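Local coordinates for Can2 (Sulfobacillus thermosulfidooxidans, PDB 7BDV), which binds cyclic tetra-adenylate, has CARF domains and acts as a dual-specificity nuclease that potentiates type III CRISPR defence, at residues Y150-D155 with N317-I322; Y257-L262 with V279-H284; K286-E291 with K323-F328. All coordinates share one frame; numbering follows the deposited sequence.

Contact 1 of 3, residues Y150-D155 with N317-I322; sequences YGFKAD and NRVAGI
The hydroxyl of Tyr150, which touches Gly321, is gripped by two polar partners: it is hydrogen-bonded to His21 ND1, and a water lies 3.0 Å from Tyr150 OH. That water also donates a weak bond to Ala320 O, linking the phenol weakly to the backbone at Ala320, and Ala320 O has a further hydrogen bond with Tyr146 OH. The Tyr150 ring lies along the backbone from Arg318 to Gly321. One of its faces is turned to the peptide between Ala320 and Gly321, with Gly321 N 3.8 Å above the ring plane and offset toward the rim. Near the root of the ring, Tyr150 CD2 is 3.6 Å from Val319 O. At its far end Tyr150 OH comes to 3.5 Å from Gly321 CA, an approach made to a residue without a side chain. Gly321, with positive phi, is the first residue to leave helical geometry. A second glycine of positive phi, Gly151, is the C-prime residue of a Schellman motif ending helix 143-148, in which Phe152 N reaches back to Leu147 O. The chain that emerges carries Phe152 against the endonuclease helix 306-320. Val319 holds CG1 anti to its backbone N (chi1 158°), which sets CG2 over the centre of the Phe152 ring, a CH-pi contact 4.0 Å from the centroid and 12° off the normal. Phe152 CE2 also nears Arg318 O at 3.8 Å. The guanidinium of Arg318 leads away to a salt bridge with Asp313 of the second subunit, while Tyr150 packs on an adenine base of the bound RNA.

Contact 2 of 3, residues Y257-L262 with V279-H284; sequences YPIKNL and VVFLYH
A single antiparallel hydrogen-bonded pair, Lys260 with Leu282, joins the chain leading into strand 262-269 to strand 279-283 in the mixed sheet of the Card1-like endonuclease domain. Lys260 N donates to Leu282 O at 2.8 Å and Leu282 N returns the bond to Lys260 O at the same length. The pairing is one bridge long, and the chain bends before and after it. Before it, Pro258 centres an inverse gamma turn; after it, the backbone turns a corner at Asn261, and Leu262 CA makes a CA-H...O contact of 3.4 Å with Val280 O. On the face of the sheet carrying Phe281, Ile259 lays CG1 and CG2 on the Phe281 side chain, its CG2 3.7 Å from Phe281 CB, and holds CD1 over one face of the ring. Phe281 takes the crowded position between backbone N and carbonyl carbon (chi1 55°), and Leu262 CD1 sits between that ring, met obliquely, and Val279 CG1 at 3.8 Å. Tyr283 presents its edge to the gamma turn: CE1 is 3.6 Å from Pro258 CD, Pro258 N lies in the ring plane, and Tyr283 OH stands in turn at the edge of the Tyr257 ring, 3.5 Å from Tyr257 CD2. On the opposite face, beside Leu282, Lys260 sends NZ to the backbone O atoms of Asp139 and Leu141, and Asn261 OD1 accepts from Val143 N. Two carbonyl oxygens, both acceptors with the negative ends of their dipoles toward NZ, would favour the charged ammonium of Lys260, which ties this corner to the chain before helix 143-148.

Contact 3 of 3, residues K286-E291 with K323-F328; sequences KLHVIE and KGKSMF. With nucleotides of chain E.
Lys325 runs beside His288, its neighbour in the parallel pairing, pointing the same way. Its CB stands 4.1 Å above the plane of the His288 ring, offset toward the rim. Beyond CG, Lys325 CD lies 4.0 Å from Lys286 CD and nears His288 NE2, and a bend at chi3 (74°) keeps CE beside NE2. The tip, Lys325 NZ, donates to His288 NE2 at 3.2 Å from a position 30° out of the ring plane. It also bonds to Trp363 O and makes a cation-pi contact with Trp363. The other imidazole nitrogen, His288 ND1, donates to Lys286 O at 2.9 Å, from well above the carbonyl plane. Beneath these side chains runs the strand pairing of a beta-alpha-beta unit, strand 286-291, helix 306-320 and strand 325-329. Four backbone bonds build it: Lys325 N to Leu287 O, Val289 N to Lys325 O, Met327 N to Val289 O at 2.8 Å, and Glu291 N to Met327 O. The Phe328 ring, on the face with Glu291, turns its CD1 edge to the backbone O of Glu291, and Glu291 OE1 lies close to Asp278 OD2, consistent with the acidic residues of a PD-(D/E)XK nuclease motif. Ahead of the strand, Lys323 lays CB and CG against the adenine, CG 3.3 Å from N1 of A1 of chain E, and its CE nears O2'; it also packs on Tyr71 of the second subunit.

Overall arrangement
From the N terminus, the chain passes the seven-stranded sheet of the CARF region before contact 1 opens at 150-155, just after helix 143-148. Contact 2 opens at 257-262 and closes at 279-284, a short loop nested inside the long one of contact 1. Contact 3 opens at 286-291, in series with contact 2. The C-terminal part of helix 306-320 and the residues after it, 317-322, close contact 1, and 323-328 closes contact 3, so contacts 1 and 3 cross. Strands 279-283 and 286-291 are neighbours, joining contacts 2 and 3 through backbone bonds such as Phe281 O to His288 N. Leu287 packs on Val319 and Ala320, linking the sheet to contact 1.

Contact 1 of 3, residues Y150-D155 with N317-I322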
loop_
_atom_site.group_PDB
_atom_site.type_symbol
_atom_site.label_atom_id
_atom_site.label_comp_id
_atom_site.label_asym_id
_atom_site.label_seq_id
_atom_site.Cartn_x
_atom_site.Cartn_y
_atom_site.Cartn_z
ATOM N N TYR A 150 11.253 2.175 -9.539
ATOM C CA TYR A 150 10.446 1.089 -8.902
ATOM C C TYR A 150 10.558 -0.205 -9.725
ATOM O O TYR A 150 9.839 -1.159 -9.456
ATOM C CB TYR A 150 9.006 1.586 -8.738
ATOM C CG TYR A 150 8.895 2.698 -7.734
ATOM C CD1 TYR A 150 8.906 2.407 -6.384
ATOM C CD2 TYR A 150 8.837 4.032 -8.114
ATOM C CE1 TYR A 150 8.863 3.416 -5.435
ATOM C CE2 TYR A 150 8.739 5.049 -7.174
ATOM C CZ TYR A 150 8.765 4.733 -5.828
ATOM O OH TYR A 150 8.712 5.703 -4.868
ATOM N N GLY A 151 11.504 -0.260 -10.663
ATOM C CA GLY A 151 11.799 -1.482 -11.437
ATOM C C GLY A 151 10.791 -1.754 -12.551
ATOM O O GLY A 151 10.702 -2.909 -13.016
ATOM N N PHE A 152 9.978 -0.764 -12.938
ATOM C CA PHE A 152 8.928 -0.921 -13.969
ATOM C C PHE A 152 9.373 -0.280 -15.288
ATOM O O PHE A 152 10.107 0.700 -15.276
ATOM C CB PHE A 152 7.613 -0.311 -13.488
ATOM C CG PHE A 152 6.913 -1.241 -12.528
ATOM C CD1 PHE A 152 6.139 -2.283 -12.998
ATOM C CD2 PHE A 152 7.090 -1.118 -11.163
ATOM C CE1 PHE A 152 5.505 -3.153 -12.126
ATOM C CE2 PHE A 152 6.467 -1.994 -10.282
ATOM C CZ PHE A 152 5.687 -3.016 -10.761
ATOM N N LYS A 153 8.848 -0.786 -16.393
ATOM C CA LYS A 153 8.982 -0.207 -17.753
ATOM C C LYS A 153 7.575 -0.071 -18.336
ATOM O O LYS A 153 6.662 -0.832 -17.859
ATOM C CB LYS A 153 9.889 -1.111 -18.576
ATOM C CG LYS A 153 10.311 -0.506 -19.900
ATOM N N ALA A 154 7.363 0.919 -19.207
ATOM C CA ALA A 154 6.092 1.102 -19.959
ATOM C C ALA A 154 6.191 0.326 -21.275
ATOM O O ALA A 154 7.226 0.503 -21.961
ATOM C CB ALA A 154 5.783 2.552 -20.198
ATOM N N ASP A 155 5.169 -0.478 -21.604
ATOM C CA ASP A 155 5.234 -1.561 -22.626
ATOM C C ASP A 155 4.582 -1.084 -23.926
ATOM O O ASP A 155 3.905 -0.045 -23.874
ATOM N N ASN A 317 0.622 1.793 -5.050
ATOM C CA ASN A 317 1.673 1.732 -4.014
ATOM C C ASN A 317 2.917 1.028 -4.583
ATOM O O ASN A 317 4.024 1.494 -4.294
ATOM C CB ASN A 317 1.134 1.125 -2.715
ATOM C CG ASN A 317 0.318 2.120 -1.903
ATOM N N ARG A 318 2.763 -0.037 -5.370
ATOM C CA ARG A 318 3.915 -0.771 -5.959
ATOM C C ARG A 318 4.553 0.048 -7.103
ATOM O O ARG A 318 5.799 0.094 -7.171
ATOM C CB ARG A 318 3.459 -2.167 -6.396
ATOM C CG ARG A 318 4.546 -3.237 -6.432
ATOM C CD ARG A 318 4.997 -3.725 -5.068
ATOM N NE ARG A 318 3.890 -4.109 -4.190
ATOM C CZ ARG A 318 4.017 -4.404 -2.895
ATOM N NH1 ARG A 318 5.201 -4.353 -2.301
ATOM N NH2 ARG A 318 2.955 -4.756 -2.194
ATOM N N VAL A 319 3.760 0.721 -7.933
ATOM C CA VAL A 319 4.232 1.323 -9.221
ATOM C C VAL A 319 4.739 2.745 -8.982
ATOM O O VAL A 319 5.685 3.156 -9.672
ATOM C CB VAL A 319 3.097 1.305 -10.260
ATOM C CG1 VAL A 319 3.268 2.330 -11.379
ATOM C CG2 VAL A 319 2.919 -0.115 -10.784
ATOM N N ALA A 320 4.075 3.477 -8.086
ATOM C CA ALA A 320 4.233 4.920 -7.874
ATOM C C ALA A 320 4.832 5.211 -6.489
ATOM O O ALA A 320 5.158 6.367 -6.248
ATOM C CB ALA A 320 2.887 5.585 -8.052
ATOM N N GLY A 321 4.967 4.206 -5.616
ATOM C CA GLY A 321 5.541 4.373 -4.275
ATOM C C GLY A 321 4.636 5.195 -3.369
ATOM O O GLY A 321 3.524 5.480 -3.759
ATOM N N ILE A 322 5.146 5.619 -2.217
ATOM C CA ILE A 322 4.331 6.159 -1.086
ATOM C C ILE A 322 3.901 7.591 -1.423
ATOM O O ILE A 322 2.839 7.995 -0.936
ATOM C CB ILE A 322 5.067 6.032 0.273
ATOM C CG1 ILE A 322 4.140 6.448 1.429
ATOM C CG2 ILE A 322 6.392 6.791 0.285
ATOM C CD1 ILE A 322 4.643 6.143 2.832
HETATM O O HOH W 1 6.917 7.899 -3.817
#

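Contact 2 of 3, residues Y257-L262 with V279-H284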
loop_
_atom_site.group_PDB
_atom_site.type_symbol
_atom_site.label_atom_id
_atom_site.label_comp_id
_atom_site.label_asym_id
_atom_site.label_seq_id
_atom_site.Cartn_x
_atom_site.Cartn_y
_atom_site.Cartn_z
ATOM N N TYR A 257 -1.577 24.324 -16.422
ATOM C CA TYR A 257 -0.777 23.628 -15.390
ATOM C C TYR A 257 0.204 22.692 -16.098
ATOM O O TYR A 257 -0.164 22.006 -17.059
ATOM C CB TYR A 257 -1.676 22.869 -14.423
ATOM C CG TYR A 257 -2.643 23.736 -13.653
ATOM C CD1 TYR A 257 -3.804 24.207 -14.238
ATOM C CD2 TYR A 257 -2.452 23.999 -12.314
ATOM C CE1 TYR A 257 -4.717 24.978 -13.537
ATOM C CE2 TYR A 257 -3.357 24.760 -11.588
ATOM C CZ TYR A 257 -4.485 25.264 -12.207
ATOM O OH TYR A 257 -5.368 26.062 -11.526
ATOM N N PRO A 258 1.475 22.648 -15.641
ATOM C CA PRO A 258 2.516 21.818 -16.265
ATOM C C PRO A 258 2.400 20.318 -15.939
ATOM O O PRO A 258 3.241 19.757 -15.308
ATOM C CB PRO A 258 3.800 22.407 -15.662
ATOM C CG PRO A 258 3.377 22.802 -14.271
ATOM C CD PRO A 258 1.990 23.380 -14.476
ATOM N N ILE A 259 1.307 19.695 -16.357
ATOM C CA ILE A 259 1.117 18.223 -16.357
ATOM C C ILE A 259 2.098 17.652 -17.396
ATOM O O ILE A 259 2.093 18.180 -18.488
ATOM C CB ILE A 259 -0.357 17.929 -16.676
ATOM C CG1 ILE A 259 -1.222 18.144 -15.417
ATOM C CG2 ILE A 259 -0.518 16.552 -17.263
ATOM C CD1 ILE A 259 -2.691 17.947 -15.650
ATOM N N LYS A 260 2.863 16.614 -17.066
ATOM C CA LYS A 260 3.914 16.037 -17.959
ATOM C C LYS A 260 3.577 14.586 -18.313
ATOM O O LYS A 260 3.089 13.840 -17.413
ATOM C CB LYS A 260 5.281 16.084 -17.260
ATOM C CG LYS A 260 6.062 17.367 -17.461
ATOM C CD LYS A 260 7.529 17.195 -17.128
ATOM C CE LYS A 260 8.272 16.281 -18.080
ATOM N NZ LYS A 260 9.618 15.984 -17.552
ATOM N N ASN A 261 3.864 14.177 -19.555
ATOM C CA ASN A 261 3.834 12.760 -20.006
ATOM C C ASN A 261 2.432 12.164 -19.806
ATOM O O ASN A 261 2.325 10.982 -19.420
ATOM C CB ASN A 261 4.890 11.923 -19.282
ATOM C CG ASN A 261 6.313 12.388 -19.521
ATOM O OD1 ASN A 261 7.171 12.309 -18.640
ATOM N ND2 ASN A 261 6.598 12.862 -20.721
ATOM N N LEU A 262 1.385 12.951 -20.051
ATOM C CA LEU A 262 -0.030 12.495 -19.947
ATOM C C LEU A 262 -0.218 11.347 -20.925
ATOM O O LEU A 262 0.017 11.551 -22.129
ATOM C CB LEU A 262 -0.942 13.665 -20.292
ATOM C CG LEU A 262 -2.437 13.375 -20.259
ATOM C CD1 LEU A 262 -2.890 12.870 -18.893
ATOM C CD2 LEU A 262 -3.226 14.615 -20.645
ATOM N N VAL A 279 -5.314 6.261 -16.915
ATOM C CA VAL A 279 -4.687 7.582 -17.226
ATOM C C VAL A 279 -3.564 7.819 -16.223
ATOM O O VAL A 279 -3.814 7.620 -15.017
ATOM C CB VAL A 279 -5.701 8.745 -17.168
ATOM C CG1 VAL A 279 -5.081 10.047 -17.621
ATOM C CG2 VAL A 279 -6.950 8.454 -17.967
ATOM N N VAL A 280 -2.384 8.218 -16.699
ATOM C CA VAL A 280 -1.207 8.533 -15.835
ATOM C C VAL A 280 -0.588 9.835 -16.338
ATOM O O VAL A 280 -0.682 10.127 -17.540
ATOM C CB VAL A 280 -0.193 7.374 -15.783
ATOM C CG1 VAL A 280 -0.884 6.029 -15.555
ATOM C CG2 VAL A 280 0.694 7.322 -16.999
ATOM N N PHE A 281 -0.064 10.636 -15.424
ATOM C CA PHE A 281 0.772 11.822 -15.725
ATOM C C PHE A 281 1.681 12.064 -14.535
ATOM O O PHE A 281 1.429 11.491 -13.409
ATOM C CB PHE A 281 -0.062 13.064 -16.055
ATOM C CG PHE A 281 -1.077 13.474 -15.016
ATOM C CD1 PHE A 281 -2.313 12.849 -14.943
ATOM C CD2 PHE A 281 -0.791 14.465 -14.105
ATOM C CE1 PHE A 281 -3.233 13.218 -13.972
ATOM C CE2 PHE A 281 -1.722 14.850 -13.146
ATOM C CZ PHE A 281 -2.942 14.227 -13.087
ATOM N N LEU A 282 2.673 12.912 -14.772
ATOM C CA LEU A 282 3.556 13.479 -13.735
ATOM C C LEU A 282 3.124 14.917 -13.504
ATOM O O LEU A 282 2.852 15.658 -14.470
ATOM C CB LEU A 282 5.017 13.436 -14.192
ATOM C CG LEU A 282 5.752 12.128 -13.989
ATOM C CD1 LEU A 282 7.162 12.241 -14.548
ATOM C CD2 LEU A 282 5.814 11.745 -12.530
ATOM N N TYR A 283 3.133 15.324 -12.257
ATOM C CA TYR A 283 2.914 16.728 -11.846
ATOM C C TYR A 283 3.687 16.947 -10.567
ATOM O O TYR A 283 3.423 16.202 -9.626
ATOM C CB TYR A 283 1.426 17.010 -11.637
ATOM C CG TYR A 283 1.128 18.459 -11.382
ATOM C CD1 TYR A 283 1.235 19.352 -12.414
ATOM C CD2 TYR A 283 0.755 18.943 -10.132
ATOM C CE1 TYR A 283 0.991 20.700 -12.233
ATOM C CE2 TYR A 283 0.499 20.288 -9.930
ATOM C CZ TYR A 283 0.623 21.171 -10.986
ATOM O OH TYR A 283 0.406 22.503 -10.836
ATOM N N HIS A 284 4.613 17.912 -10.573
ATOM C CA HIS A 284 5.520 18.201 -9.436
ATOM C C HIS A 284 6.280 16.929 -9.071
ATOM O O HIS A 284 6.372 16.628 -7.875
ATOM C CB HIS A 284 4.705 18.793 -8.272
ATOM C CG HIS A 284 4.170 20.150 -8.561
ATOM N ND1 HIS A 284 3.337 20.820 -7.677
ATOM C CD2 HIS A 284 4.366 20.971 -9.620
ATOM C CE1 HIS A 284 3.037 21.997 -8.188
ATOM N NE2 HIS A 284 3.648 22.108 -9.396
HETATM O O HOH W 2 4.941 19.280 -13.647
#

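Contact 3 of 3, residues K286-E291 with K323-F328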
loop_
_atom_site.group_PDB
_atom_site.type_symbol
_atom_site.label_atom_id
_atom_site.label_comp_id
_atom_site.label_asym_id
_atom_site.label_seq_id
_atom_site.Cartn_x
_atom_site.Cartn_y
_atom_site.Cartn_z
ATOM N N LYS A 286 5.565 13.870 -9.092
ATOM C CA LYS A 286 4.758 12.787 -8.471
ATOM C C LYS A 286 3.909 12.115 -9.543
ATOM O O LYS A 286 3.284 12.873 -10.350
ATOM C CB LYS A 286 3.859 13.378 -7.387
ATOM C CG LYS A 286 4.576 13.914 -6.166
ATOM C CD LYS A 286 3.568 14.378 -5.123
ATOM C CE LYS A 286 4.145 15.260 -4.041
ATOM N NZ LYS A 286 4.214 16.671 -4.503
ATOM N N LEU A 287 3.888 10.780 -9.567
ATOM C CA LEU A 287 3.057 10.046 -10.538
ATOM C C LEU A 287 1.608 10.064 -10.054
ATOM O O LEU A 287 1.359 9.760 -8.883
ATOM C CB LEU A 287 3.589 8.641 -10.749
ATOM C CG LEU A 287 2.992 7.922 -11.942
ATOM C CD1 LEU A 287 3.438 8.571 -13.238
ATOM C CD2 LEU A 287 3.394 6.466 -11.925
ATOM N N HIS A 288 0.718 10.462 -10.948
ATOM C CA HIS A 288 -0.745 10.550 -10.745
ATOM C C HIS A 288 -1.380 9.455 -11.594
ATOM O O HIS A 288 -1.108 9.405 -12.804
ATOM C CB HIS A 288 -1.231 11.943 -11.119
ATOM C CG HIS A 288 -0.831 13.049 -10.214
ATOM N ND1 HIS A 288 0.476 13.470 -10.098
ATOM C CD2 HIS A 288 -1.566 13.879 -9.434
ATOM C CE1 HIS A 288 0.536 14.480 -9.247
ATOM N NE2 HIS A 288 -0.712 14.749 -8.819
ATOM N N VAL A 289 -2.185 8.595 -10.970
ATOM C CA VAL A 289 -2.922 7.493 -11.634
ATOM C C VAL A 289 -4.423 7.737 -11.434
ATOM O O VAL A 289 -4.857 7.901 -10.264
ATOM C CB VAL A 289 -2.444 6.142 -11.073
ATOM C CG1 VAL A 289 -3.165 4.956 -11.690
ATOM C CG2 VAL A 289 -0.925 5.994 -11.215
ATOM N N ILE A 290 -5.192 7.781 -12.518
ATOM C CA ILE A 290 -6.691 7.811 -12.479
ATOM C C ILE A 290 -7.220 6.453 -12.954
ATOM O O ILE A 290 -6.774 5.979 -14.019
ATOM C CB ILE A 290 -7.256 8.961 -13.320
ATOM C CG1 ILE A 290 -6.649 10.297 -12.917
ATOM C CG2 ILE A 290 -8.782 8.989 -13.256
ATOM C CD1 ILE A 290 -6.873 11.377 -13.908
ATOM N N GLU A 291 -8.060 5.818 -12.134
ATOM C CA GLU A 291 -8.964 4.703 -12.517
ATOM C C GLU A 291 -10.322 5.297 -12.923
ATOM O O GLU A 291 -10.991 5.939 -12.077
ATOM C CB GLU A 291 -9.081 3.730 -11.337
ATOM C CG GLU A 291 -9.900 2.489 -11.627
ATOM C CD GLU A 291 -9.220 1.444 -12.501
ATOM O OE1 GLU A 291 -8.015 1.618 -12.843
ATOM O OE2 GLU A 291 -9.891 0.433 -12.809
ATOM N N LYS A 323 4.658 8.317 -2.253
ATOM C CA LYS A 323 4.343 9.715 -2.641
ATOM C C LYS A 323 3.494 9.758 -3.925
ATOM O O LYS A 323 3.120 10.882 -4.355
ATOM C CB LYS A 323 5.619 10.543 -2.828
ATOM C CG LYS A 323 6.528 10.619 -1.617
ATOM C CD LYS A 323 5.840 11.113 -0.365
ATOM C CE LYS A 323 6.828 11.442 0.736
ATOM N NZ LYS A 323 6.378 12.606 1.533
ATOM N N GLY A 324 3.250 8.614 -4.562
ATOM C CA GLY A 324 2.356 8.494 -5.731
ATOM C C GLY A 324 0.921 8.799 -5.341
ATOM O O GLY A 324 0.591 8.647 -4.154
ATOM N N LYS A 325 0.110 9.275 -6.284
ATOM C CA LYS A 325 -1.262 9.785 -6.022
ATOM C C LYS A 325 -2.239 9.064 -6.942
ATOM O O LYS A 325 -1.946 8.927 -8.136
ATOM C CB LYS A 325 -1.302 11.303 -6.214
ATOM C CG LYS A 325 -0.579 12.065 -5.121
ATOM C CD LYS A 325 -0.310 13.488 -5.427
ATOM C CE LYS A 325 -1.557 14.342 -5.340
ATOM N NZ LYS A 325 -1.238 15.701 -5.843
ATOM N N SER A 326 -3.361 8.613 -6.391
ATOM C CA SER A 326 -4.368 7.777 -7.083
ATOM C C SER A 326 -5.733 8.438 -6.950
ATOM O O SER A 326 -6.058 9.035 -5.926
ATOM C CB SER A 326 -4.344 6.377 -6.554
ATOM O OG SER A 326 -4.611 6.376 -5.157
HETATM N N MSE A 327 -6.523 8.382 -8.019
HETATM C CA MSE A 327 -7.885 8.893 -7.992
HETATM C C MSE A 327 -8.809 7.862 -8.615
HETATM O O MSE A 327 -8.426 7.180 -9.565
HETATM C CB MSE A 327 -8.016 10.198 -8.776
HETATM C CG MSE A 327 -9.467 10.569 -9.054
HETATM SE SE MSE A 327 -9.601 12.306 -9.863
HETATM C CE MSE A 327 -9.826 13.550 -8.346
ATOM N N PHE A 328 -10.019 7.768 -8.061
ATOM C CA PHE A 328 -11.058 6.928 -8.626
ATOM C C PHE A 328 -12.175 7.839 -9.115
ATOM O O PHE A 328 -12.822 8.528 -8.300
ATOM C CB PHE A 328 -11.494 5.879 -7.599
ATOM C CG PHE A 328 -12.592 4.951 -8.050
ATOM C CD1 PHE A 328 -12.736 4.605 -9.384
ATOM C CD2 PHE A 328 -13.464 4.379 -7.134
ATOM C CE1 PHE A 328 -13.732 3.739 -9.795
ATOM C CE2 PHE A 328 -14.457 3.497 -7.548
ATOM C CZ PHE A 328 -14.587 3.184 -8.874
ATOM P P A E 1 12.992 5.277 2.516
ATOM O OP1 A E 1 13.532 4.853 1.162
ATOM O OP2 A E 1 11.504 4.977 2.588
ATOM O "O5'" A E 1 13.255 6.831 2.720
ATOM C "C5'" A E 1 12.768 7.707 1.708
ATOM C "C4'" A E 1 12.816 9.093 2.264
ATOM O "O4'" A E 1 12.715 10.022 1.166
ATOM C "C3'" A E 1 11.667 9.471 3.204
ATOM O "O3'" A E 1 12.065 10.576 3.959
ATOM C "C2'" A E 1 10.638 10.018 2.234
ATOM O "O2'" A E 1 9.726 10.862 2.900
ATOM C "C1'" A E 1 11.580 10.834 1.346
ATOM N N9 A E 1 11.146 11.206 0.039
ATOM C C8 A E 1 11.404 12.412 -0.545
ATOM N N7 A E 1 10.941 12.502 -1.760
ATOM C C5 A E 1 10.374 11.271 -1.999
ATOM C C6 A E 1 9.727 10.737 -3.122
ATOM N N6 A E 1 9.546 11.398 -4.257
ATOM N N1 A E 1 9.303 9.464 -3.034
ATOM C C2 A E 1 9.491 8.796 -1.898
ATOM N N3 A E 1 10.042 9.195 -0.779
ATOM C C4 A E 1 10.501 10.451 -0.897
#